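Local coordinates for putative type III secretion protein YscO (Vibrio parahaemolyticus, PDB 4MH6) that probably takes part in bacterial type III secretion and is built as a long antiparallel helical hairpin, at residues L29-K34 / T141-V146; E57-E62 / R113-K118; R36-D41 / E134-H139. One frame throughout, in Å; residues are numbered along the deposited sequence.

Overall arrangement
All three contacts join the same two elements, helix 18-84 and helix 90-167, which form an antiparallel hairpin, with angles of 159° to 163° between the short segments. Contacts 1 and 3 adjoin in sequence and have centres about 10 Å apart; contact 2 lies nearer the turn of the hairpin, its centre about 41 Å from that of contact 1 and on the opposite side of the chain's centre. Contact 1 is a surface contact of leucines and lysine methylenes round a phenylalanine. Contacts 2 and 3 are partly buried: aliphatic packing flanked by nearby opposite charges beyond salt-bridge distance in 57-62/113-118, and a close alanine seam beside a histidine-aspartate hydrogen bond in 36-41/134-139.

Contact 1: L29-K34 / T141-V146; sequences LLEIKK and TKEKFV
Phe145 of 141-146 turns one face of its ring to Lys33 of 29-34, with Leu29 coming in obliquely from the same side, in an antiparallel helical hairpin where the axes of the two short segments come within 8.9 Å, at 159°. The aromatic interaction comes first: Lys33 CE stands over the ring face, 4.1 Å from the Phe145 centroid and 28° off the normal, a CH-pi contact. The lysine chain is bent at chi2, which lays CG near Phe145 CD1 and CE over the face. Leu29 CD1 is 3.8 Å from Phe145 CE2.

Leu30 continues the packing. Its CG is anti to the backbone N (chi1 179°), which brings CD1 across to Phe145 CB at 3.8 Å and to Val146 CG2 at 3.9 Å; the same methyl also lies against Lys142 O.

The remaining contacts are made by the aliphatic parts of polar residues. Lys34 CG rests on Lys142 CD at 3.9 Å, while the two amino groups stay well separated, with NZ of Lys34 6.6 Å from NZ of Lys142. No hydrogen bond crosses between the segments; Thr141 OG1 instead bonds within its own helix to Gln137 O, leaving Thr141 CG2 to touch Lys33 CD at 3.8 Å.

Contact 2: E57-E62 / R113-K118; sequences ELQKAE and RVAEVK
Leu58 and Val117 meet with their CA atoms 5.8 Å apart, and Ala61 faces Val114 one helical turn further on, consistent with the coiled coil predicted for this region. Val117 points toward the other helix and sets CG1 against the base of Leu58, 3.7 Å from Leu58 CB. The leucine chain reaches past it: a chi1 of 179° swings the branch over toward the facing helix, and Leu58 CD1 arrives 3.9 Å from Val114 CG1, the two side chains crossing at about a right angle. The same methyl meets the aliphatic part of Lys118 at CG, 3.7 Å away. Val114 divides its branches, CG1 going to the leucine and CG2 to Ala61, whose CB is 3.8 Å from Val114 CG2.

Charged side chains flank these apolar groups. Arg113, bent at chi2 and chi3, turns its guanidinium so that Val117 CG2 lies over one face, 3.5 Å above the plane. Glu57 OE2 stands at the edge of that group, with the carboxylate and guanidinium planes 48° apart. At 4.1 Å from Arg113 NH1, Glu57 OE2 is beyond a salt bridge; a water donates to the oxygen and accepts a weak bond from NH1. Glu62 OE2 and Lys118 NZ are likewise separated by 4.1 Å, their side chains crossing roughly at right angles. The segments belong to helices 18-84 and 90-167, which pair here without any strand or third helix, on the side of the chain's centre opposite the contact of 29-34 with 141-146.

Contact 3: R36-D41 / E134-H139; sequences RADRAD and EALQAH
The His139 ring has Ala37 CB over one face, 4.0 Å above its plane and close to its centre, and the Asp41 carboxylate at its edge. Ring and carboxylate are nearly coplanar, their planes 18° apart. His139 NE2 donates to Asp41 OD1 at 3.0 Å, with the oxygen using its syn lone pair and lying only 3° out of the ring plane; the angle at the hydrogen is 148°. A second, weak bond runs from His139 NE2 to Asp41 OD2 at 3.1 Å, so the nitrogen faces both oxygens. The two side chains approach from opposite directions, and the aspartate CG sits beside its own backbone N.

Beside this pair the antiparallel helices meet through alanines. Ala40 CB touches Ala135 CA at 3.7 Å, and Ala138 CB reaches Ala37 CA at 3.8 Å. Such small side chains allow CA atoms to come within 4.8 Å for Ala40 and Ala135, and the segment axes to 8.5 Å, a close, alanine-lined seam between the two helices.

Chemically, the bond to Asp41 requires a hydrogen on His139 NE2, and the nearby carboxylate would be expected to favour a protonated imidazole, although the charge itself is not observed.

Contact 1: L29-K34 / T141-V146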
loop_
_atom_site.group_PDB
_atom_site.type_symbol
_atom_site.label_atom_id
_atom_site.label_comp_id
_atom_site.label_asym_id
_atom_site.label_seq_id
_atom_site.Cartn_x
_atom_site.Cartn_y
_atom_site.Cartn_z
ATOM N N LEU A 29 -3.970 -22.251 -16.769
ATOM C CA LEU A 29 -2.852 -21.369 -16.424
ATOM C C LEU A 29 -3.290 -19.918 -16.485
ATOM O O LEU A 29 -2.973 -19.119 -15.594
ATOM C CB LEU A 29 -1.661 -21.545 -17.343
ATOM C CG LEU A 29 -0.721 -22.665 -16.975
ATOM C CD1 LEU A 29 0.392 -22.751 -18.017
ATOM C CD2 LEU A 29 -0.129 -22.433 -15.594
ATOM N N LEU A 30 -4.021 -19.586 -17.533
ATOM C CA LEU A 30 -4.478 -18.237 -17.692
ATOM C C LEU A 30 -5.358 -17.839 -16.506
ATOM O O LEU A 30 -5.207 -16.759 -15.942
ATOM C CB LEU A 30 -5.239 -18.123 -19.003
ATOM C CG LEU A 30 -5.828 -16.766 -19.354
ATOM C CD1 LEU A 30 -4.806 -15.649 -19.139
ATOM C CD2 LEU A 30 -6.330 -16.828 -20.783
ATOM N N GLU A 31 -6.258 -18.740 -16.111
ATOM C CA GLU A 31 -7.151 -18.494 -14.992
ATOM C C GLU A 31 -6.327 -18.206 -13.751
ATOM O O GLU A 31 -6.644 -17.302 -12.992
ATOM C CB GLU A 31 -8.050 -19.702 -14.794
ATOM C CG GLU A 31 -9.136 -19.576 -13.737
ATOM C CD GLU A 31 -10.015 -20.838 -13.664
ATOM O OE1 GLU A 31 -9.686 -21.843 -14.362
ATOM O OE2 GLU A 31 -11.035 -20.832 -12.906
ATOM N N ILE A 32 -5.247 -18.952 -13.557
ATOM C CA ILE A 32 -4.384 -18.733 -12.385
ATOM C C ILE A 32 -3.750 -17.359 -12.449
ATOM O O ILE A 32 -3.720 -16.639 -11.447
ATOM C CB ILE A 32 -3.286 -19.801 -12.225
ATOM C CG1 ILE A 32 -3.917 -21.173 -11.910
ATOM C CG2 ILE A 32 -2.339 -19.401 -11.099
ATOM C CD1 ILE A 32 -2.956 -22.351 -11.808
ATOM N N LYS A 33 -3.255 -16.990 -13.622
ATOM C CA LYS A 33 -2.658 -15.663 -13.807
ATOM C C LYS A 33 -3.731 -14.533 -13.644
ATOM O O LYS A 33 -3.428 -13.472 -13.120
ATOM C CB LYS A 33 -2.012 -15.558 -15.193
ATOM C CG LYS A 33 -1.013 -16.646 -15.541
ATOM C CD LYS A 33 0.174 -16.654 -14.611
ATOM C CE LYS A 33 1.195 -17.678 -15.087
ATOM N NZ LYS A 33 2.534 -17.511 -14.435
ATOM N N LYS A 34 -4.967 -14.757 -14.097
ATOM C CA LYS A 34 -6.011 -13.741 -13.922
ATOM C C LYS A 34 -6.278 -13.578 -12.447
ATOM O O LYS A 34 -6.455 -12.465 -11.944
ATOM C CB LYS A 34 -7.333 -14.097 -14.608
ATOM C CG LYS A 34 -7.269 -14.161 -16.119
ATOM C CD LYS A 34 -8.674 -14.118 -16.698
ATOM C CE LYS A 34 -8.669 -14.162 -18.218
ATOM N NZ LYS A 34 -10.025 -13.930 -18.776
ATOM N N THR A 141 1.859 -10.366 -17.448
ATOM C CA THR A 141 1.933 -11.820 -17.511
ATOM C C THR A 141 0.593 -12.423 -17.971
ATOM O O THR A 141 0.567 -13.337 -18.775
ATOM C CB THR A 141 2.378 -12.365 -16.139
ATOM O OG1 THR A 141 3.709 -11.884 -15.845
ATOM C CG2 THR A 141 2.342 -13.888 -16.125
ATOM N N LYS A 142 -0.509 -11.895 -17.445
ATOM C CA LYS A 142 -1.838 -12.331 -17.837
ATOM C C LYS A 142 -2.010 -12.148 -19.336
ATOM O O LYS A 142 -2.434 -13.066 -20.020
ATOM C CB LYS A 142 -2.918 -11.501 -17.131
ATOM C CG LYS A 142 -4.335 -11.873 -17.551
ATOM C CD LYS A 142 -5.398 -10.897 -17.058
ATOM C CE LYS A 142 -5.363 -9.576 -17.811
ATOM N NZ LYS A 142 -6.428 -8.632 -17.353
ATOM N N GLU A 143 -1.694 -10.948 -19.839
ATOM C CA GLU A 143 -1.852 -10.647 -21.266
ATOM C C GLU A 143 -1.002 -11.581 -22.109
ATOM O O GLU A 143 -1.392 -11.976 -23.199
ATOM C CB GLU A 143 -1.477 -9.193 -21.595
ATOM C CG GLU A 143 -2.191 -8.119 -20.783
ATOM C CD GLU A 143 -3.727 -8.156 -20.849
ATOM O OE1 GLU A 143 -4.320 -8.908 -21.672
ATOM O OE2 GLU A 143 -4.350 -7.397 -20.059
ATOM N N LYS A 144 0.159 -11.935 -21.579
ATOM C CA LYS A 144 1.069 -12.805 -22.258
ATOM C C LYS A 144 0.382 -14.152 -22.437
ATOM O O LYS A 144 0.453 -14.764 -23.509
ATOM C CB LYS A 144 2.348 -12.924 -21.442
ATOM C CG LYS A 144 3.495 -13.596 -22.161
ATOM C CD LYS A 144 4.808 -13.470 -21.393
ATOM C CE LYS A 144 5.967 -14.027 -22.223
ATOM N NZ LYS A 144 7.309 -13.876 -21.581
ATOM N N PHE A 145 -0.313 -14.600 -21.393
ATOM C CA PHE A 145 -1.020 -15.873 -21.453
ATOM C C PHE A 145 -2.299 -15.811 -22.262
ATOM O O PHE A 145 -2.767 -16.840 -22.763
ATOM C CB PHE A 145 -1.203 -16.492 -20.071
ATOM C CG PHE A 145 0.013 -17.241 -19.595
ATOM C CD1 PHE A 145 1.083 -16.577 -19.012
ATOM C CD2 PHE A 145 0.097 -18.625 -19.763
ATOM C CE1 PHE A 145 2.210 -17.276 -18.583
ATOM C CE2 PHE A 145 1.223 -19.329 -19.343
ATOM C CZ PHE A 145 2.280 -18.652 -18.750
ATOM N N VAL A 146 -2.855 -14.616 -22.397
ATOM C CA VAL A 146 -4.013 -14.402 -23.260
ATOM C C VAL A 146 -3.560 -14.651 -24.728
ATOM O O VAL A 146 -4.256 -15.308 -25.500
ATOM C CB VAL A 146 -4.573 -12.973 -23.094
ATOM C CG1 VAL A 146 -5.557 -12.635 -24.198
ATOM C CG2 VAL A 146 -5.244 -12.832 -21.747
#

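Contact 2: E57-E62 / R113-K118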
loop_
_atom_site.group_PDB
_atom_site.type_symbol
_atom_site.label_atom_id
_atom_site.label_comp_id
_atom_site.label_asym_id
_atom_site.label_seq_id
_atom_site.Cartn_x
_atom_site.Cartn_y
_atom_site.Cartn_z
ATOM N N GLU A 57 -4.087 9.820 10.256
ATOM C CA GLU A 57 -3.410 9.791 11.549
ATOM C C GLU A 57 -2.365 10.892 11.662
ATOM O O GLU A 57 -2.174 11.477 12.738
ATOM C CB GLU A 57 -2.778 8.420 11.797
ATOM C CG GLU A 57 -3.752 7.409 12.376
ATOM C CD GLU A 57 -4.220 7.793 13.789
ATOM O OE1 GLU A 57 -5.270 7.250 14.210
ATOM O OE2 GLU A 57 -3.552 8.641 14.484
ATOM N N LEU A 58 -1.710 11.177 10.536
ATOM C CA LEU A 58 -0.693 12.220 10.474
ATOM C C LEU A 58 -1.320 13.547 10.721
ATOM O O LEU A 58 -0.851 14.313 11.537
ATOM C CB LEU A 58 -0.009 12.235 9.110
ATOM C CG LEU A 58 1.065 13.312 8.906
ATOM C CD1 LEU A 58 2.097 13.355 10.034
ATOM C CD2 LEU A 58 1.746 13.129 7.552
ATOM N N GLN A 59 -2.405 13.790 10.008
ATOM C CA GLN A 59 -3.170 15.020 10.105
ATOM C C GLN A 59 -3.527 15.288 11.592
ATOM O O GLN A 59 -3.278 16.381 12.099
ATOM C CB GLN A 59 -4.401 14.891 9.197
ATOM C CG GLN A 59 -4.916 16.195 8.621
ATOM C CD GLN A 59 -5.560 17.107 9.646
ATOM O OE1 GLN A 59 -5.129 18.260 9.835
ATOM N NE2 GLN A 59 -6.585 16.594 10.338
ATOM N N LYS A 60 -4.043 14.269 12.295
ATOM C CA LYS A 60 -4.404 14.375 13.726
ATOM C C LYS A 60 -3.217 14.652 14.604
ATOM O O LYS A 60 -3.295 15.464 15.532
ATOM C CB LYS A 60 -5.039 13.083 14.238
ATOM C CG LYS A 60 -6.408 12.809 13.663
ATOM C CD LYS A 60 -6.965 11.482 14.147
ATOM C CE LYS A 60 -8.306 11.196 13.480
ATOM N NZ LYS A 60 -8.821 9.835 13.803
ATOM N N ALA A 61 -2.121 13.942 14.343
ATOM C CA ALA A 61 -0.907 14.121 15.123
ATOM C C ALA A 61 -0.392 15.571 15.037
ATOM O O ALA A 61 0.005 16.147 16.041
ATOM C CB ALA A 61 0.158 13.134 14.673
ATOM N N GLU A 62 -0.414 16.145 13.837
ATOM C CA GLU A 62 0.037 17.528 13.610
ATOM C C GLU A 62 -0.854 18.545 14.307
ATOM O O GLU A 62 -0.391 19.549 14.826
ATOM C CB GLU A 62 0.070 17.826 12.114
ATOM C CG GLU A 62 1.074 16.964 11.370
ATOM C CD GLU A 62 1.098 17.213 9.880
ATOM O OE1 GLU A 62 0.048 17.576 9.299
ATOM O OE2 GLU A 62 2.183 17.021 9.285
ATOM N N ARG A 113 5.774 11.584 17.724
ATOM C CA ARG A 113 4.675 10.872 17.092
ATOM C C ARG A 113 4.525 11.339 15.622
ATOM O O ARG A 113 4.346 10.512 14.727
ATOM C CB ARG A 113 3.396 11.178 17.839
ATOM C CG ARG A 113 2.102 10.525 17.346
ATOM C CD ARG A 113 1.827 9.131 17.913
ATOM N NE ARG A 113 2.212 8.017 17.052
ATOM C CZ ARG A 113 1.361 7.339 16.273
ATOM N NH1 ARG A 113 0.064 7.648 16.231
ATOM N NH2 ARG A 113 1.807 6.339 15.526
ATOM N N VAL A 114 4.606 12.648 15.369
ATOM C CA VAL A 114 4.471 13.166 13.989
ATOM C C VAL A 114 5.572 12.628 13.093
ATOM O O VAL A 114 5.321 12.206 11.968
ATOM C CB VAL A 114 4.481 14.707 13.912
ATOM C CG1 VAL A 114 4.583 15.167 12.477
ATOM C CG2 VAL A 114 3.232 15.288 14.541
ATOM N N ALA A 115 6.795 12.668 13.594
ATOM C CA ALA A 115 7.933 12.170 12.861
ATOM C C ALA A 115 7.711 10.683 12.522
ATOM O O ALA A 115 7.862 10.266 11.361
ATOM C CB ALA A 115 9.184 12.346 13.704
ATOM N N GLU A 116 7.344 9.905 13.548
ATOM C CA GLU A 116 7.096 8.463 13.407
ATOM C C GLU A 116 6.019 8.177 12.378
ATOM O O GLU A 116 6.195 7.276 11.547
ATOM C CB GLU A 116 6.767 7.811 14.765
ATOM C CG GLU A 116 8.016 7.616 15.640
ATOM C CD GLU A 116 7.733 7.186 17.089
ATOM O OE1 GLU A 116 6.838 7.773 17.751
ATOM O OE2 GLU A 116 8.460 6.299 17.597
ATOM N N VAL A 117 4.927 8.955 12.419
ATOM C CA VAL A 117 3.831 8.783 11.470
ATOM C C VAL A 117 4.259 9.219 10.069
ATOM O O VAL A 117 3.830 8.609 9.073
ATOM C CB VAL A 117 2.550 9.530 11.876
ATOM C CG1 VAL A 117 1.489 9.345 10.809
ATOM C CG2 VAL A 117 2.016 9.013 13.198
ATOM N N LYS A 118 5.086 10.265 9.965
ATOM C CA LYS A 118 5.573 10.664 8.638
ATOM C C LYS A 118 6.423 9.579 8.006
ATOM O O LYS A 118 6.335 9.351 6.814
ATOM C CB LYS A 118 6.384 11.938 8.680
ATOM C CG LYS A 118 5.554 13.165 8.807
ATOM C CD LYS A 118 6.421 14.393 8.797
ATOM C CE LYS A 118 5.532 15.613 8.833
ATOM N NZ LYS A 118 6.302 16.825 9.178
HETATM O O HOH W 1 -2.034 10.227 16.301
#

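Contact 3: R36-D41 / E134-H139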
loop_
_atom_site.group_PDB
_atom_site.type_symbol
_atom_site.label_atom_id
_atom_site.label_comp_id
_atom_site.label_asym_id
_atom_site.label_seq_id
_atom_site.Cartn_x
_atom_site.Cartn_y
_atom_site.Cartn_z
ATOM N N ARG A 36 -4.170 -14.199 -10.076
ATOM C CA ARG A 36 -3.036 -13.523 -9.431
ATOM C C ARG A 36 -3.071 -12.008 -9.689
ATOM O O ARG A 36 -2.654 -11.197 -8.848
ATOM C CB ARG A 36 -1.689 -14.115 -9.870
ATOM C CG ARG A 36 -1.486 -15.590 -9.512
ATOM C CD ARG A 36 -0.025 -16.004 -9.694
ATOM N NE ARG A 36 0.237 -17.393 -9.274
ATOM C CZ ARG A 36 0.692 -18.381 -10.044
ATOM N NH1 ARG A 36 1.049 -18.173 -11.304
ATOM N NH2 ARG A 36 0.863 -19.584 -9.517
ATOM N N ALA A 37 -3.576 -11.635 -10.863
ATOM C CA ALA A 37 -3.690 -10.243 -11.214
ATOM C C ALA A 37 -4.755 -9.583 -10.350
ATOM O O ALA A 37 -4.556 -8.473 -9.883
ATOM C CB ALA A 37 -4.025 -10.102 -12.681
ATOM N N ASP A 38 -5.880 -10.260 -10.119
ATOM C CA ASP A 38 -6.936 -9.666 -9.307
ATOM C C ASP A 38 -6.447 -9.488 -7.916
ATOM O O ASP A 38 -6.676 -8.452 -7.312
ATOM C CB ASP A 38 -8.207 -10.499 -9.311
ATOM C CG ASP A 38 -8.807 -10.630 -10.703
ATOM O OD1 ASP A 38 -8.239 -10.050 -11.663
ATOM O OD2 ASP A 38 -9.843 -11.322 -10.847
ATOM N N ARG A 39 -5.756 -10.507 -7.414
ATOM C CA ARG A 39 -5.196 -10.474 -6.070
ATOM C C ARG A 39 -4.220 -9.329 -5.956
ATOM O O ARG A 39 -4.165 -8.661 -4.927
ATOM C CB ARG A 39 -4.458 -11.754 -5.735
ATOM C CG ARG A 39 -5.295 -13.008 -5.687
ATOM C CD ARG A 39 -4.622 -13.922 -4.690
ATOM N NE ARG A 39 -5.195 -15.263 -4.579
ATOM C CZ ARG A 39 -4.575 -16.391 -4.928
ATOM N NH1 ARG A 39 -3.322 -16.374 -5.405
ATOM N NH2 ARG A 39 -5.203 -17.553 -4.754
ATOM N N ALA A 40 -3.443 -9.126 -7.017
ATOM C CA ALA A 40 -2.463 -8.036 -7.061
ATOM C C ALA A 40 -3.176 -6.665 -6.982
ATOM O O ALA A 40 -2.727 -5.786 -6.235
ATOM C CB ALA A 40 -1.585 -8.138 -8.318
ATOM N N ASP A 41 -4.271 -6.508 -7.756
ATOM C CA ASP A 41 -5.088 -5.291 -7.769
ATOM C C ASP A 41 -5.678 -5.023 -6.391
ATOM O O ASP A 41 -5.670 -3.906 -5.906
ATOM C CB ASP A 41 -6.239 -5.421 -8.763
ATOM C CG ASP A 41 -5.777 -5.432 -10.228
ATOM O OD1 ASP A 41 -4.613 -5.072 -10.514
ATOM O OD2 ASP A 41 -6.596 -5.781 -11.122
ATOM N N GLU A 134 4.047 -4.869 -8.836
ATOM C CA GLU A 134 3.637 -6.259 -8.906
ATOM C C GLU A 134 2.342 -6.419 -9.699
ATOM O O GLU A 134 2.180 -7.360 -10.462
ATOM C CB GLU A 134 3.478 -6.814 -7.506
ATOM C CG GLU A 134 4.797 -6.972 -6.792
ATOM C CD GLU A 134 4.640 -7.342 -5.331
ATOM O OE1 GLU A 134 3.488 -7.369 -4.830
ATOM O OE2 GLU A 134 5.679 -7.574 -4.666
ATOM N N ALA A 135 1.421 -5.484 -9.508
ATOM C CA ALA A 135 0.158 -5.514 -10.231
ATOM C C ALA A 135 0.419 -5.350 -11.709
ATOM O O ALA A 135 -0.175 -6.044 -12.514
ATOM C CB ALA A 135 -0.763 -4.440 -9.734
ATOM N N LEU A 136 1.300 -4.421 -12.072
ATOM C CA LEU A 136 1.647 -4.204 -13.476
ATOM C C LEU A 136 2.236 -5.488 -14.079
ATOM O O LEU A 136 1.831 -5.921 -15.163
ATOM C CB LEU A 136 2.632 -3.035 -13.613
ATOM C CG LEU A 136 2.059 -1.639 -13.316
ATOM C CD1 LEU A 136 3.151 -0.582 -13.176
ATOM C CD2 LEU A 136 1.042 -1.229 -14.372
ATOM N N GLN A 137 3.172 -6.104 -13.359
ATOM C CA GLN A 137 3.801 -7.330 -13.824
ATOM C C GLN A 137 2.785 -8.484 -13.929
ATOM O O GLN A 137 2.822 -9.265 -14.880
ATOM C CB GLN A 137 4.976 -7.704 -12.924
ATOM C CG GLN A 137 5.731 -8.939 -13.391
ATOM C CD GLN A 137 6.288 -8.813 -14.821
ATOM O OE1 GLN A 137 5.948 -9.616 -15.728
ATOM N NE2 GLN A 137 7.106 -7.778 -15.046
ATOM N N ALA A 138 1.870 -8.574 -12.968
ATOM C CA ALA A 138 0.860 -9.616 -12.987
ATOM C C ALA A 138 -0.006 -9.425 -14.211
ATOM O O ALA A 138 -0.435 -10.398 -14.847
ATOM C CB ALA A 138 0.010 -9.554 -11.750
ATOM N N HIS A 139 -0.275 -8.166 -14.549
ATOM C CA HIS A 139 -1.093 -7.895 -15.730
ATOM C C HIS A 139 -0.338 -8.180 -17.020
ATOM O O HIS A 139 -0.930 -8.702 -17.954
ATOM C CB HIS A 139 -1.676 -6.483 -15.717
ATOM C CG HIS A 139 -2.894 -6.355 -14.863
ATOM N ND1 HIS A 139 -4.140 -6.756 -15.295
ATOM C CD2 HIS A 139 -3.068 -5.873 -13.611
ATOM C CE1 HIS A 139 -5.027 -6.536 -14.342
ATOM N NE2 HIS A 139 -4.402 -6.002 -13.309
#